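Local structure of enoyl-acyl carrier protein reductase (Uncultured bacterium, 6KIA) at residues Pro289-Asn294 with Leu401-Thr406; Leu304-Leu309 with Val397-Val402. The protein probably catalyses the NADH-dependent reduction of enoyl-acyl carrier protein in fatty acid synthesis, as a novel, triclosan-resistant type of enoyl reductase. All coordinates share one frame; numbering follows the deposited sequence.

Contact 1 (Pro289-Asn294 with Leu401-Thr406); sequences PEIRTN and LVLEGT. With NAI (1,4-dihydronicotinamide adenine dinucleotide), chain D.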
loop_
_atom_site.group_PDB
_atom_site.type_symbol
_atom_site.label_atom_id
_atom_site.label_comp_id
_atom_site.label_asym_id
_atom_site.label_seq_id
_atom_site.Cartn_x
_atom_site.Cartn_y
_atom_site.Cartn_z
ATOM N N PRO A 289 -3.294 -6.125 5.285
ATOM C CA PRO A 289 -3.630 -5.411 6.534
ATOM C C PRO A 289 -3.027 -4.026 6.716
ATOM O O PRO A 289 -2.039 -3.656 6.094
ATOM C CB PRO A 289 -3.049 -6.326 7.619
ATOM C CG PRO A 289 -3.006 -7.656 7.011
ATOM C CD PRO A 289 -2.618 -7.403 5.570
ATOM N N GLU A 290 -3.638 -3.271 7.630
ATOM C CA GLU A 290 -3.088 -2.020 8.123
ATOM C C GLU A 290 -1.744 -2.269 8.798
ATOM O O GLU A 290 -1.641 -3.119 9.714
ATOM C CB GLU A 290 -4.044 -1.389 9.152
ATOM C CG GLU A 290 -5.488 -1.197 8.683
ATOM C CD GLU A 290 -6.380 -2.436 8.865
ATOM O OE1 GLU A 290 -5.898 -3.523 9.267
ATOM O OE2 GLU A 290 -7.592 -2.321 8.611
ATOM N N ILE A 291 -0.716 -1.542 8.364
ATOM C CA ILE A 291 0.574 -1.572 9.038
ATOM C C ILE A 291 1.164 -0.170 9.059
ATOM O O ILE A 291 0.575 0.763 8.519
ATOM C CB ILE A 291 1.563 -2.560 8.375
ATOM C CG1 ILE A 291 1.775 -2.228 6.897
ATOM C CG2 ILE A 291 1.090 -4.016 8.504
ATOM C CD1 ILE A 291 2.931 -3.015 6.339
ATOM N N ARG A 292 2.307 0.002 9.719
ATOM C CA ARG A 292 2.979 1.290 9.671
ATOM C C ARG A 292 4.176 1.256 8.719
ATOM O O ARG A 292 5.140 0.502 8.913
ATOM C CB ARG A 292 3.397 1.731 11.073
ATOM C CG ARG A 292 2.175 2.031 11.923
ATOM C CD ARG A 292 2.532 2.672 13.255
ATOM N NE ARG A 292 2.723 4.117 13.151
ATOM C CZ ARG A 292 3.904 4.723 13.218
ATOM N NH1 ARG A 292 5.012 4.010 13.392
ATOM N NH2 ARG A 292 3.977 6.046 13.115
ATOM N N THR A 293 4.051 2.041 7.654
ATOM C CA THR A 293 5.083 2.235 6.640
ATOM C C THR A 293 5.257 3.724 6.388
ATOM O O THR A 293 4.568 4.551 6.994
ATOM C CB THR A 293 4.699 1.596 5.299
ATOM O OG1 THR A 293 3.590 2.325 4.771
ATOM C CG2 THR A 293 4.349 0.123 5.424
ATOM N N ASN A 294 6.144 4.082 5.461
ATOM C CA ASN A 294 6.258 5.481 5.039
ATOM C C ASN A 294 4.927 6.053 4.546
ATOM O O ASN A 294 4.623 7.228 4.785
ATOM C CB ASN A 294 7.308 5.633 3.932
ATOM C CG ASN A 294 8.723 5.437 4.436
ATOM O OD1 ASN A 294 8.954 5.134 5.611
ATOM N ND2 ASN A 294 9.690 5.595 3.533
ATOM N N LEU A 401 6.209 -8.320 11.205
ATOM C CA LEU A 401 5.621 -9.664 11.059
ATOM C C LEU A 401 4.681 -9.753 9.852
ATOM O O LEU A 401 4.673 -10.754 9.112
ATOM C CB LEU A 401 4.879 -10.026 12.347
ATOM C CG LEU A 401 5.733 -10.313 13.585
ATOM C CD1 LEU A 401 4.862 -10.984 14.656
ATOM C CD2 LEU A 401 6.934 -11.202 13.277
ATOM N N VAL A 402 3.880 -8.711 9.639
ATOM C CA VAL A 402 2.954 -8.722 8.506
ATOM C C VAL A 402 3.726 -8.683 7.172
ATOM O O VAL A 402 3.340 -9.374 6.234
ATOM C CB VAL A 402 1.935 -7.551 8.586
ATOM C CG1 VAL A 402 1.074 -7.513 7.315
ATOM C CG2 VAL A 402 1.032 -7.737 9.795
ATOM N N LEU A 403 4.806 -7.914 7.091
ATOM C CA LEU A 403 5.672 -7.992 5.889
ATOM C C LEU A 403 6.124 -9.430 5.622
ATOM O O LEU A 403 6.007 -9.979 4.467
ATOM C CB LEU A 403 6.906 -7.088 6.052
ATOM C CG LEU A 403 6.882 -5.700 5.427
ATOM C CD1 LEU A 403 5.641 -4.932 5.781
ATOM C CD2 LEU A 403 8.187 -4.928 5.766
ATOM N N GLU A 404 6.648 -10.015 6.695
ATOM C CA GLU A 404 7.197 -11.368 6.671
ATOM C C GLU A 404 6.165 -12.413 6.239
ATOM O O GLU A 404 6.491 -13.339 5.487
ATOM C CB GLU A 404 7.756 -11.724 8.059
ATOM C CG GLU A 404 8.337 -13.112 8.181
ATOM C CD GLU A 404 9.012 -13.343 9.530
ATOM O OE1 GLU A 404 9.001 -12.423 10.381
ATOM O OE2 GLU A 404 9.578 -14.434 9.730
ATOM N N GLY A 405 4.918 -12.263 6.692
ATOM C CA GLY A 405 3.875 -13.233 6.380
ATOM C C GLY A 405 3.226 -13.038 5.014
ATOM O O GLY A 405 2.901 -14.016 4.313
ATOM N N THR A 406 3.020 -11.785 4.631
ATOM C CA THR A 406 2.360 -11.508 3.351
ATOM C C THR A 406 3.284 -11.856 2.192
ATOM O O THR A 406 2.795 -12.175 1.105
ATOM C CB THR A 406 1.886 -10.035 3.221
ATOM O OG1 THR A 406 2.996 -9.125 3.303
ATOM C CG2 THR A 406 0.844 -9.717 4.310
HETATM P PA NAI D . 5.954 2.785 0.763
HETATM O O1A NAI D . 7.157 1.965 1.116
HETATM O O2A NAI D . 6.056 4.283 0.975
HETATM O O5B NAI D . 5.575 2.432 -0.740
HETATM C C5B NAI D . 4.966 3.411 -1.558
HETATM C C4B NAI D . 5.211 2.880 -3.003
HETATM O O4B NAI D . 4.435 3.854 -3.929
HETATM C C3B NAI D . 6.447 2.917 -3.350
HETATM O O3B NAI D . 6.841 1.732 -4.157
HETATM C C2B NAI D . 6.594 4.296 -4.250
HETATM O O2B NAI D . 7.817 4.217 -5.071
HETATM C C1B NAI D . 5.498 4.331 -4.925
HETATM N N9A NAI D . 5.072 5.718 -5.203
HETATM C C8A NAI D . 4.650 6.747 -4.447
HETATM N N7A NAI D . 4.409 7.779 -5.252
HETATM C C5A NAI D . 4.675 7.387 -6.521
HETATM C C6A NAI D . 4.574 8.129 -7.687
HETATM N N6A NAI D . 4.177 9.481 -7.970
HETATM N N1A NAI D . 4.899 7.534 -8.847
HETATM C C2A NAI D . 5.327 6.233 -8.860
HETATM N N3A NAI D . 5.424 5.493 -7.692
HETATM C C4A NAI D . 5.092 6.105 -6.512
HETATM O O3 NAI D . 4.633 2.314 1.641
HETATM P PN NAI D . 3.728 0.986 1.503
HETATM O O1N NAI D . 4.576 -0.241 1.640
HETATM O O2N NAI D . 2.700 1.149 2.611
HETATM O O5D NAI D . 3.032 1.035 0.069
HETATM C C5D NAI D . 3.171 -0.028 -0.859
HETATM C C4D NAI D . 1.751 -0.482 -1.267
HETATM O O4D NAI D . 1.185 -1.072 -0.233
HETATM C C3D NAI D . 0.869 0.723 -1.586
HETATM O O3D NAI D . 0.167 0.558 -2.772
HETATM C C2D NAI D . -0.120 0.699 -0.399
HETATM O O2D NAI D . -1.327 1.458 -0.761
HETATM C C1D NAI D . -0.315 -0.575 -0.179
HETATM N N1N NAI D . -0.862 -0.866 1.146
HETATM C C2N NAI D . -0.387 -0.249 2.284
HETATM C C3N NAI D . -0.985 -0.516 3.523
HETATM C C7N NAI D . -0.459 0.122 4.808
HETATM O O7N NAI D . -1.150 0.148 5.822
HETATM N N7N NAI D . 0.847 0.677 4.812
HETATM C C4N NAI D . -2.039 -1.411 3.643
HETATM C C5N NAI D . -2.479 -2.070 2.489
HETATM C C6N NAI D . -1.890 -1.788 1.252
#
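Ile291 and Pro289 lie against Val402, Leu403 and Thr406 where the loop after strand 283-287 of the Rossmann-type sheet passes between the dinucleotide and helix 394-413. The apolar contacts come first. CG2 of Ile291 fits against Val402, 3.6 Å from its CB, and the delta methyl CD1 goes on to Leu403 CD1, a tight 3.4 Å. A chi1 of 57° places CG1 of Ile291 on the nicotinamide side, from where CD1 runs on to Leu403, and leaves CG2, anti to the carbonyl carbon, for Val402; a beta-branched residue suits this double task. The ring of Pro289 brings CD to 4.1 Å from Val402 CG1, and the same CD also approaches Thr406 CG2. A proline here gives the helix a compact apolar surface.

Most polar contacts face the cofactor, where CG1 of Ile291 also lies against the carboxamide. The backbone N of Ile291 donates an almost straight bond (176°) to the carboxamide oxygen O7N of the nicotinamide, 3.1 Å away, which should restrain rotation of the amide. Thr293 OG1 holds the phosphate oxygen O2N at 2.6 Å, and its second partner is the N of Ser295. Pro289 O, hydrogen-bonded to the hydroxyl of Tyr33, lies 3.3 Å from C4N, the hydride-bearing carbon of a dihydronicotinamide.

Within the helix, Thr406 turns its methyl to the loop and its hydroxyl back to its own backbone: OG1 donates to Val402 O at 3.0 Å, from the face of that carbonyl opposite to Thr406 N.

Contact 2 (Leu304-Leu309 with Val397-Val402); sequences LSLFPL and VLSALV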
loop_
_atom_site.group_PDB
_atom_site.type_symbol
_atom_site.label_atom_id
_atom_site.label_comp_id
_atom_site.label_asym_id
_atom_site.label_seq_id
_atom_site.Cartn_x
_atom_site.Cartn_y
_atom_site.Cartn_z
ATOM N N LEU A 304 -4.199 0.890 15.097
ATOM C CA LEU A 304 -5.084 0.277 16.074
ATOM C C LEU A 304 -5.608 -1.036 15.543
ATOM O O LEU A 304 -5.865 -1.973 16.336
ATOM C CB LEU A 304 -6.255 1.212 16.420
ATOM C CG LEU A 304 -5.844 2.511 17.097
ATOM C CD1 LEU A 304 -7.104 3.305 17.374
ATOM C CD2 LEU A 304 -5.089 2.249 18.409
ATOM N N SER A 305 -5.719 -1.128 14.213
ATOM C CA SER A 305 -6.247 -2.354 13.611
ATOM C C SER A 305 -5.287 -3.535 13.719
ATOM O O SER A 305 -5.708 -4.678 13.630
ATOM C CB SER A 305 -6.589 -2.115 12.143
ATOM O OG SER A 305 -7.612 -1.126 12.014
ATOM N N LEU A 306 -4.016 -3.253 13.965
ATOM C CA LEU A 306 -2.976 -4.272 13.870
ATOM C C LEU A 306 -2.774 -5.082 15.161
ATOM O O LEU A 306 -2.431 -6.265 15.105
ATOM C CB LEU A 306 -1.661 -3.594 13.453
ATOM C CG LEU A 306 -0.387 -4.430 13.315
ATOM C CD1 LEU A 306 -0.545 -5.501 12.233
ATOM C CD2 LEU A 306 0.745 -3.469 12.969
ATOM N N PHE A 307 -3.013 -4.470 16.320
ATOM C CA PHE A 307 -2.729 -5.170 17.591
ATOM C C PHE A 307 -3.376 -6.557 17.763
ATOM O O PHE A 307 -2.725 -7.479 18.288
ATOM C CB PHE A 307 -3.119 -4.272 18.771
ATOM C CG PHE A 307 -2.320 -3.006 18.850
ATOM C CD1 PHE A 307 -0.990 -3.032 19.238
ATOM C CD2 PHE A 307 -2.902 -1.787 18.544
ATOM C CE1 PHE A 307 -0.241 -1.851 19.313
ATOM C CE2 PHE A 307 -2.175 -0.599 18.631
ATOM C CZ PHE A 307 -0.853 -0.620 19.018
ATOM N N PRO A 308 -4.640 -6.731 17.311
ATOM C CA PRO A 308 -5.233 -8.063 17.479
ATOM C C PRO A 308 -4.538 -9.176 16.681
ATOM O O PRO A 308 -4.883 -10.342 16.883
ATOM C CB PRO A 308 -6.684 -7.861 16.998
ATOM C CG PRO A 308 -6.941 -6.399 17.194
ATOM C CD PRO A 308 -5.649 -5.737 16.865
ATOM N N LEU A 309 -3.579 -8.843 15.817
ATOM C CA LEU A 309 -2.760 -9.899 15.187
ATOM C C LEU A 309 -2.121 -10.770 16.266
ATOM O O LEU A 309 -1.931 -11.976 16.075
ATOM C CB LEU A 309 -1.690 -9.286 14.257
ATOM C CG LEU A 309 -0.777 -10.297 13.558
ATOM C CD1 LEU A 309 -1.595 -11.129 12.547
ATOM C CD2 LEU A 309 0.417 -9.606 12.859
ATOM N N VAL A 397 7.165 -4.108 15.722
ATOM C CA VAL A 397 7.302 -5.554 15.730
ATOM C C VAL A 397 6.222 -6.186 14.839
ATOM O O VAL A 397 6.510 -7.023 13.965
ATOM C CB VAL A 397 7.198 -6.131 17.184
ATOM C CG1 VAL A 397 7.301 -7.625 17.162
ATOM C CG2 VAL A 397 8.304 -5.539 18.060
ATOM N N LEU A 398 4.976 -5.757 15.038
ATOM C CA LEU A 398 3.874 -6.403 14.334
ATOM C C LEU A 398 3.844 -6.081 12.828
ATOM O O LEU A 398 3.523 -6.964 12.011
ATOM C CB LEU A 398 2.533 -6.041 14.974
ATOM C CG LEU A 398 2.330 -6.508 16.436
ATOM C CD1 LEU A 398 0.960 -6.052 16.927
ATOM C CD2 LEU A 398 2.494 -8.023 16.528
ATOM N N SER A 399 4.197 -4.850 12.459
ATOM C CA SER A 399 4.274 -4.473 11.048
ATOM C C SER A 399 5.337 -5.318 10.360
ATOM O O SER A 399 5.095 -5.816 9.257
ATOM C CB SER A 399 4.580 -2.993 10.878
ATOM O OG SER A 399 3.515 -2.176 11.361
ATOM N N ALA A 400 6.498 -5.505 11.007
ATOM C CA ALA A 400 7.514 -6.398 10.406
ATOM C C ALA A 400 6.992 -7.833 10.237
ATOM O O ALA A 400 7.319 -8.510 9.245
ATOM C CB ALA A 400 8.809 -6.397 11.226
ATOM N N LEU A 401 6.209 -8.320 11.205
ATOM C CA LEU A 401 5.621 -9.664 11.059
ATOM C C LEU A 401 4.681 -9.753 9.852
ATOM O O LEU A 401 4.673 -10.754 9.112
ATOM C CB LEU A 401 4.879 -10.026 12.347
ATOM C CG LEU A 401 5.733 -10.313 13.585
ATOM C CD1 LEU A 401 4.862 -10.984 14.656
ATOM C CD2 LEU A 401 6.934 -11.202 13.277
ATOM N N VAL A 402 3.880 -8.711 9.639
ATOM C CA VAL A 402 2.954 -8.722 8.506
ATOM C C VAL A 402 3.726 -8.683 7.172
ATOM O O VAL A 402 3.340 -9.374 6.234
ATOM C CB VAL A 402 1.935 -7.551 8.586
ATOM C CG1 VAL A 402 1.074 -7.513 7.315
ATOM C CG2 VAL A 402 1.032 -7.737 9.795
#
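Leu306 and Leu309 both point CB at helix 394-413, and CG anti to the backbone N (chi1 178° and 180°) carries their methyls onward; across from them Leu398 has CG anti to its carbonyl carbon (chi1 -63°), which takes CD1 to Phe307 CA and Leu306 O, while its CB lies under Leu306. The two leucines of the loop are the first and last residues of a type I beta turn, closed by the bond from Leu309 N to Leu306 O, that leads into helix 309-315. The turn thus presents two branched apolar side chains to one flank of the long helix.

The side chains of Leu306 and Leu398 run antiparallel alongside each other. CD2 of Leu306 rests 3.7 Å from Leu398 CB, while the other methyl, CD1, stands 3.7 Å from Val402 CG2, one helical turn further on. Leu309 meets the same valine methyl, with CD2 at 3.6 Å from Val402 CG2. The forked end of leucine lets Leu306 span two turns of helix; Leu309 needs the length of leucine to reach the short valine, which receives both close to the backbone.

The CB of Phe307 points away from this helix, and its ring packs among Leu342, Ile346 and Ile383, yet ring atom CD1 still lies 4.3 Å from Leu398 CD1, which approaches obliquely. The same leucine methyl is 3.9 Å from Phe307 CA. Phe307 thus joins the turn to helices 339-351 and 370-385.

Ser399 is the polar member of an otherwise apolar surface. Its OG is hydrogen-bonded to Thr395 O, one turn back, and to Arg292 N of the cofactor loop. A small hydroxyl can meet both and still fit beside Leu306, whose CD2 packs against Ser399 OG at 3.5 Å.

Overall arrangement
Both contacts are buried and both rest on helix 394-413, which receives two portions of the same connection between strand 283-287 and helix 309-315. The centre of contact 1 lies about 9 Å from that of the chain, that of contact 2 about 15 Å, and the two contact centres are about 7 Å apart. Val402 serves both. In contact 1 apolar packing backs a loop whose other side makes mainly polar contacts and binds the cofactor; contact 2 is almost wholly apolar and is bordered by helices 339-351 and 370-385. Glu290 O packs 3.6 Å from Leu306 CD1, and Glu290 OE1 packs against Ser305 CB.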